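Local coordinates for glycosaminoglycan xylosylkinase (Hydra vulgaris, PDB 5XOM), which probably phosphorylates the xylose of the glycosaminoglycan-protein linkage region, as a secretory-pathway kinase of the Fam20 family, at residues I177-K180 with L184-Y187; G123-G128 with W227-N232. All coordinates share one frame; numbering follows the deposited sequence.

Interaction 1 of 2, residues I177-K180 with L184-Y187; sequences IKDK and LCFY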
loop_
_atom_site.group_PDB
_atom_site.type_symbol
_atom_site.label_atom_id
_atom_site.label_comp_id
_atom_site.label_asym_id
_atom_site.label_seq_id
_atom_site.Cartn_x
_atom_site.Cartn_y
_atom_site.Cartn_z
ATOM N N ILE A 177 -29.115 -32.185 -3.646
ATOM C CA ILE A 177 -30.279 -32.724 -4.337
ATOM C C ILE A 177 -30.323 -32.124 -5.735
ATOM O O ILE A 177 -29.565 -31.213 -6.067
ATOM C CB ILE A 177 -31.604 -32.415 -3.607
ATOM C CG1 ILE A 177 -31.833 -30.901 -3.557
ATOM C CG2 ILE A 177 -31.637 -33.025 -2.212
ATOM C CD1 ILE A 177 -33.169 -30.509 -2.963
ATOM N N LYS A 178 -31.235 -32.640 -6.554
ATOM C CA LYS A 178 -31.564 -32.015 -7.825
ATOM C C LYS A 178 -32.965 -31.434 -7.746
ATOM O O LYS A 178 -33.838 -31.971 -7.062
ATOM C CB LYS A 178 -31.465 -33.002 -8.998
ATOM C CG LYS A 178 -30.097 -33.637 -9.152
ATOM C CD LYS A 178 -30.121 -34.864 -10.053
ATOM C CE LYS A 178 -30.728 -34.599 -11.408
ATOM N NZ LYS A 178 -30.697 -35.843 -12.230
ATOM N N ASP A 179 -33.165 -30.311 -8.430
ATOM C CA ASP A 179 -34.480 -29.699 -8.508
ATOM C C ASP A 179 -35.244 -30.272 -9.704
ATOM O O ASP A 179 -34.762 -31.163 -10.409
ATOM C CB ASP A 179 -34.353 -28.172 -8.533
ATOM C CG ASP A 179 -33.809 -27.625 -9.849
ATOM O OD1 ASP A 179 -33.557 -28.401 -10.799
ATOM O OD2 ASP A 179 -33.620 -26.393 -9.927
ATOM N N LYS A 180 -36.448 -29.749 -9.945
ATOM C CA LYS A 180 -37.290 -30.309 -10.997
ATOM C C LYS A 180 -36.683 -30.143 -12.386
ATOM O O LYS A 180 -37.047 -30.894 -13.299
ATOM C CB LYS A 180 -38.692 -29.697 -10.952
ATOM C CG LYS A 180 -38.777 -28.244 -11.360
ATOM C CD LYS A 180 -40.135 -27.667 -10.997
ATOM C CE LYS A 180 -40.227 -26.204 -11.380
ATOM N NZ LYS A 180 -40.144 -26.055 -12.863
ATOM N N LEU A 184 -28.225 -29.071 -9.938
ATOM C CA LEU A 184 -27.656 -29.567 -8.694
ATOM C C LEU A 184 -27.771 -28.483 -7.635
ATOM O O LEU A 184 -27.415 -27.324 -7.881
ATOM C CB LEU A 184 -26.198 -29.987 -8.899
ATOM C CG LEU A 184 -25.421 -30.468 -7.677
ATOM C CD1 LEU A 184 -26.107 -31.671 -7.037
ATOM C CD2 LEU A 184 -24.007 -30.835 -8.103
ATOM N N CYS A 185 -28.285 -28.854 -6.464
ATOM C CA CYS A 185 -28.573 -27.918 -5.384
ATOM C C CYS A 185 -28.076 -28.498 -4.068
ATOM O O CYS A 185 -27.731 -29.678 -3.981
ATOM C CB CYS A 185 -30.074 -27.624 -5.274
ATOM S SG CYS A 185 -30.977 -27.401 -6.831
ATOM N N PHE A 186 -28.045 -27.659 -3.033
ATOM C CA PHE A 186 -27.894 -28.166 -1.675
ATOM C C PHE A 186 -28.689 -27.276 -0.728
ATOM O O PHE A 186 -28.931 -26.102 -1.018
ATOM C CB PHE A 186 -26.417 -28.279 -1.240
ATOM C CG PHE A 186 -25.735 -26.963 -0.949
ATOM C CD1 PHE A 186 -25.100 -26.244 -1.957
ATOM C CD2 PHE A 186 -25.681 -26.477 0.349
ATOM C CE1 PHE A 186 -24.454 -25.043 -1.678
ATOM C CE2 PHE A 186 -25.039 -25.280 0.640
ATOM C CZ PHE A 186 -24.424 -24.562 -0.377
ATOM N N TYR A 187 -29.133 -27.856 0.395
ATOM C CA TYR A 187 -29.980 -27.133 1.337
ATOM C C TYR A 187 -29.420 -26.991 2.751
ATOM O O TYR A 187 -30.057 -26.323 3.570
ATOM C CB TYR A 187 -31.374 -27.773 1.409
ATOM C CG TYR A 187 -31.418 -29.204 1.887
ATOM C CD1 TYR A 187 -31.442 -29.505 3.245
ATOM C CD2 TYR A 187 -31.484 -30.258 0.981
ATOM C CE1 TYR A 187 -31.501 -30.814 3.688
ATOM C CE2 TYR A 187 -31.543 -31.570 1.413
ATOM C CZ TYR A 187 -31.553 -31.844 2.767
ATOM O OH TYR A 187 -31.610 -33.151 3.202
#
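I177 and C185 lie directly across from each other, tied through their backbones by two hydrogen bonds. C185 N donates to I177 O at 2.7 Å, and the return bond runs from I177 N to C185 O at 2.9 Å. Both side chains leave on the same face of the sheet, where the ethyl branch of I177 runs beside the cysteine, CG1 lying 4.1 Å from C185 CB. That branch sits between its own backbone N and carbonyl carbon (chi1 63°), which puts the methyl CG2 anti to the carbonyl carbon, on the Y187 side. There CG2 meets the rim of the phenol ring in the ring's own plane, 3.9 Å from Y187 CE2, and the two side chains cross at about a right angle. The isoleucine thus sits between the CB of a disulfide-bonded cysteine and the edge of the tyrosine ring.

C185 SG lies by the residue that follows strand 176-178, 3.9 Å from D179 CB, and its disulfide to C200 holds it there. The D179 carboxylate folds back into the turn, its OD1 accepting from N183 N. On the other face, beside the non-hydrogen-bonded pair K178 and L184, L184 CD1 curls back to 3.6 Å from I177 O; K178 NZ makes a salt bridge to E182. This is an antiparallel beta hairpin, strands 176-178 and 184-186, in a small three-stranded sheet whose disulfide joins the middle strand to the far edge strand 199-200.

Interaction 2 of 2, residues G123-G128 with W227-N232; sequences GTPYEG and WRRTYN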
loop_
_atom_site.group_PDB
_atom_site.type_symbol
_atom_site.label_atom_id
_atom_site.label_comp_id
_atom_site.label_asym_id
_atom_site.label_seq_id
_atom_site.Cartn_x
_atom_site.Cartn_y
_atom_site.Cartn_z
ATOM N N GLY A 123 -41.964 -7.053 2.974
ATOM C CA GLY A 123 -42.069 -7.501 4.349
ATOM C C GLY A 123 -41.243 -6.683 5.325
ATOM O O GLY A 123 -40.917 -5.510 5.102
ATOM N N THR A 124 -40.923 -7.328 6.440
ATOM C CA THR A 124 -40.094 -6.745 7.490
ATOM C C THR A 124 -38.785 -6.211 6.906
ATOM O O THR A 124 -38.302 -6.732 5.891
ATOM C CB THR A 124 -39.785 -7.758 8.591
ATOM O OG1 THR A 124 -38.953 -8.798 8.066
ATOM C CG2 THR A 124 -41.087 -8.387 9.097
ATOM N N PRO A 125 -38.211 -5.149 7.487
ATOM C CA PRO A 125 -36.909 -4.635 7.013
ATOM C C PRO A 125 -35.780 -5.664 6.934
ATOM O O PRO A 125 -34.762 -5.415 6.284
ATOM C CB PRO A 125 -36.580 -3.556 8.054
ATOM C CG PRO A 125 -37.900 -3.126 8.606
ATOM C CD PRO A 125 -38.742 -4.370 8.618
ATOM N N TYR A 126 -35.950 -6.816 7.583
ATOM C CA TYR A 126 -34.921 -7.848 7.695
ATOM C C TYR A 126 -35.285 -9.127 6.947
ATOM O O TYR A 126 -34.663 -10.172 7.173
ATOM C CB TYR A 126 -34.585 -8.108 9.169
ATOM C CG TYR A 126 -35.768 -8.395 10.062
ATOM C CD1 TYR A 126 -36.353 -9.656 10.127
ATOM C CD2 TYR A 126 -36.301 -7.381 10.850
ATOM C CE1 TYR A 126 -37.442 -9.892 10.958
ATOM C CE2 TYR A 126 -37.378 -7.603 11.675
ATOM C CZ TYR A 126 -37.949 -8.857 11.729
ATOM O OH TYR A 126 -39.028 -9.070 12.562
ATOM N N GLU A 127 -36.317 -9.069 6.106
ATOM C CA GLU A 127 -36.875 -10.246 5.458
ATOM C C GLU A 127 -35.843 -10.910 4.538
ATOM O O GLU A 127 -34.959 -10.248 3.980
ATOM C CB GLU A 127 -38.104 -9.829 4.641
ATOM C CG GLU A 127 -38.968 -10.958 4.130
ATOM C CD GLU A 127 -39.836 -11.536 5.224
ATOM O OE1 GLU A 127 -39.989 -10.869 6.270
ATOM O OE2 GLU A 127 -40.366 -12.650 5.037
ATOM N N GLY A 128 -35.971 -12.230 4.377
ATOM C CA GLY A 128 -35.386 -12.961 3.263
ATOM C C GLY A 128 -34.059 -13.635 3.587
ATOM O O GLY A 128 -33.538 -13.591 4.706
ATOM N N TRP A 227 -29.569 -0.935 19.882
ATOM C CA TRP A 227 -30.661 -0.507 19.016
ATOM C C TRP A 227 -31.269 -1.660 18.225
ATOM O O TRP A 227 -31.918 -1.430 17.200
ATOM C CB TRP A 227 -30.182 0.601 18.077
ATOM C CG TRP A 227 -30.097 1.936 18.760
ATOM C CD1 TRP A 227 -31.078 2.881 18.823
ATOM C CD2 TRP A 227 -28.979 2.468 19.485
ATOM N NE1 TRP A 227 -30.642 3.970 19.541
ATOM C CE2 TRP A 227 -29.357 3.743 19.956
ATOM C CE3 TRP A 227 -27.697 1.994 19.778
ATOM C CZ2 TRP A 227 -28.499 4.549 20.703
ATOM C CZ3 TRP A 227 -26.844 2.796 20.518
ATOM C CH2 TRP A 227 -27.249 4.059 20.973
ATOM N N ARG A 228 -31.089 -2.894 18.691
ATOM C CA ARG A 228 -31.669 -4.046 18.018
ATOM C C ARG A 228 -33.194 -3.985 18.035
ATOM O O ARG A 228 -33.814 -3.332 18.881
ATOM C CB ARG A 228 -31.191 -5.345 18.671
ATOM C CG ARG A 228 -31.664 -5.553 20.105
ATOM C CD ARG A 228 -30.895 -6.700 20.744
ATOM N NE ARG A 228 -31.323 -6.978 22.113
ATOM C CZ ARG A 228 -30.898 -6.309 23.182
ATOM N NH1 ARG A 228 -30.035 -5.310 23.048
ATOM N NH2 ARG A 228 -31.340 -6.636 24.391
ATOM N N ARG A 229 -33.796 -4.683 17.080
ATOM C CA ARG A 229 -35.240 -4.750 16.957
ATOM C C ARG A 229 -35.795 -5.865 17.835
ATOM O O ARG A 229 -35.058 -6.683 18.394
ATOM C CB ARG A 229 -35.641 -4.961 15.496
ATOM C CG ARG A 229 -35.146 -3.851 14.611
ATOM C CD ARG A 229 -35.192 -4.188 13.135
ATOM N NE ARG A 229 -34.553 -3.107 12.395
ATOM C CZ ARG A 229 -35.166 -1.980 12.055
ATOM N NH1 ARG A 229 -36.437 -1.794 12.377
ATOM N NH2 ARG A 229 -34.507 -1.038 11.394
ATOM N N THR A 230 -37.121 -5.889 17.954
ATOM C CA THR A 230 -37.770 -6.855 18.832
ATOM C C THR A 230 -37.979 -8.202 18.155
ATOM O O THR A 230 -38.029 -9.231 18.839
ATOM C CB THR A 230 -39.115 -6.309 19.303
ATOM O OG1 THR A 230 -39.889 -5.931 18.159
ATOM C CG2 THR A 230 -38.906 -5.091 20.184
ATOM N N TYR A 231 -38.114 -8.212 16.827
ATOM C CA TYR A 231 -38.404 -9.430 16.068
ATOM C C TYR A 231 -39.721 -10.042 16.539
ATOM O O TYR A 231 -39.864 -11.259 16.688
ATOM C CB TYR A 231 -37.235 -10.415 16.136
ATOM C CG TYR A 231 -36.021 -9.831 15.450
ATOM C CD1 TYR A 231 -35.879 -9.901 14.070
ATOM C CD2 TYR A 231 -35.055 -9.143 16.174
ATOM C CE1 TYR A 231 -34.785 -9.340 13.435
ATOM C CE2 TYR A 231 -33.961 -8.577 15.550
ATOM C CZ TYR A 231 -33.832 -8.679 14.178
ATOM O OH TYR A 231 -32.747 -8.118 13.548
ATOM N N ASN A 232 -40.676 -9.158 16.796
ATOM C CA ASN A 232 -42.076 -9.438 17.056
ATOM C C ASN A 232 -42.799 -8.145 16.680
ATOM O O ASN A 232 -42.267 -7.340 15.907
ATOM C CB ASN A 232 -42.275 -9.882 18.518
ATOM C CG ASN A 232 -42.075 -8.749 19.502
ATOM O OD1 ASN A 232 -42.585 -7.664 19.288
ATOM N ND2 ASN A 232 -41.311 -8.984 20.561
#
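Y126 lays one ring face against the edge of Y231 in an edge-to-face aromatic pair, the planes inclined at 52° and the centroids 4.4 Å apart. Y231 CE1 stands over the middle of the Y126 ring, while its neighbour Y231 CD1 comes down to 3.3 Å from Y126 CZ. The hydroxyl end of Y126 carries on past the ring toward the backbone, Y126 OH lying 3.6 Å from Y231 CA. On the opposite face of Y126 sits T124 OG1, offset toward the rim and itself bonded to E127 OE1, so the ring is sandwiched between its own turn and Y231. With CG between the backbone N and the carbonyl carbon (chi1 52°), Y126 holds its ring over that threonine.

R229 runs alongside Y126, the two side chains pointing opposite ways, with R229 CD 4.1 Å from Y126 CD2. Its extended chain carries the guanidinium on to A276 O and S310 OG, with P125 CG 4.3 Å from R229 NH1. An alanine in place of Y126 would probably leave the edge of Y231 without its aromatic partner and open a gap beside the R229 chain.

T124 to E127 form a type I turn in the loop between strand 106-112 and helix 132-144. It packs on the loop joining strand 221-224 to helix 237-240, while Y231 OH bonds D277, in the loop between helix 259-273 and strand 280-286.

Interactions 1 and 2 are separate surface contacts, their centres 29 Å apart and their nearest atoms about 13 Å apart. In sequence, the hairpin of interaction 1 falls within the long excursion between the two loops that interaction 2 brings together. Their construction differs: 177-180 and 184-187 are close in sequence and held by backbone bonds, whereas 123-128 and 227-232 are 99 residues apart and meet through side chains. Interaction 1 is the more peripheral, its centre about 27 Å from the centre of the chain against 17 Å for interaction 2. In interaction 1 the side chain of D179 is about 8 Å from a bound NAG (2-acetamido-2-deoxy-beta-D-glucopyranose).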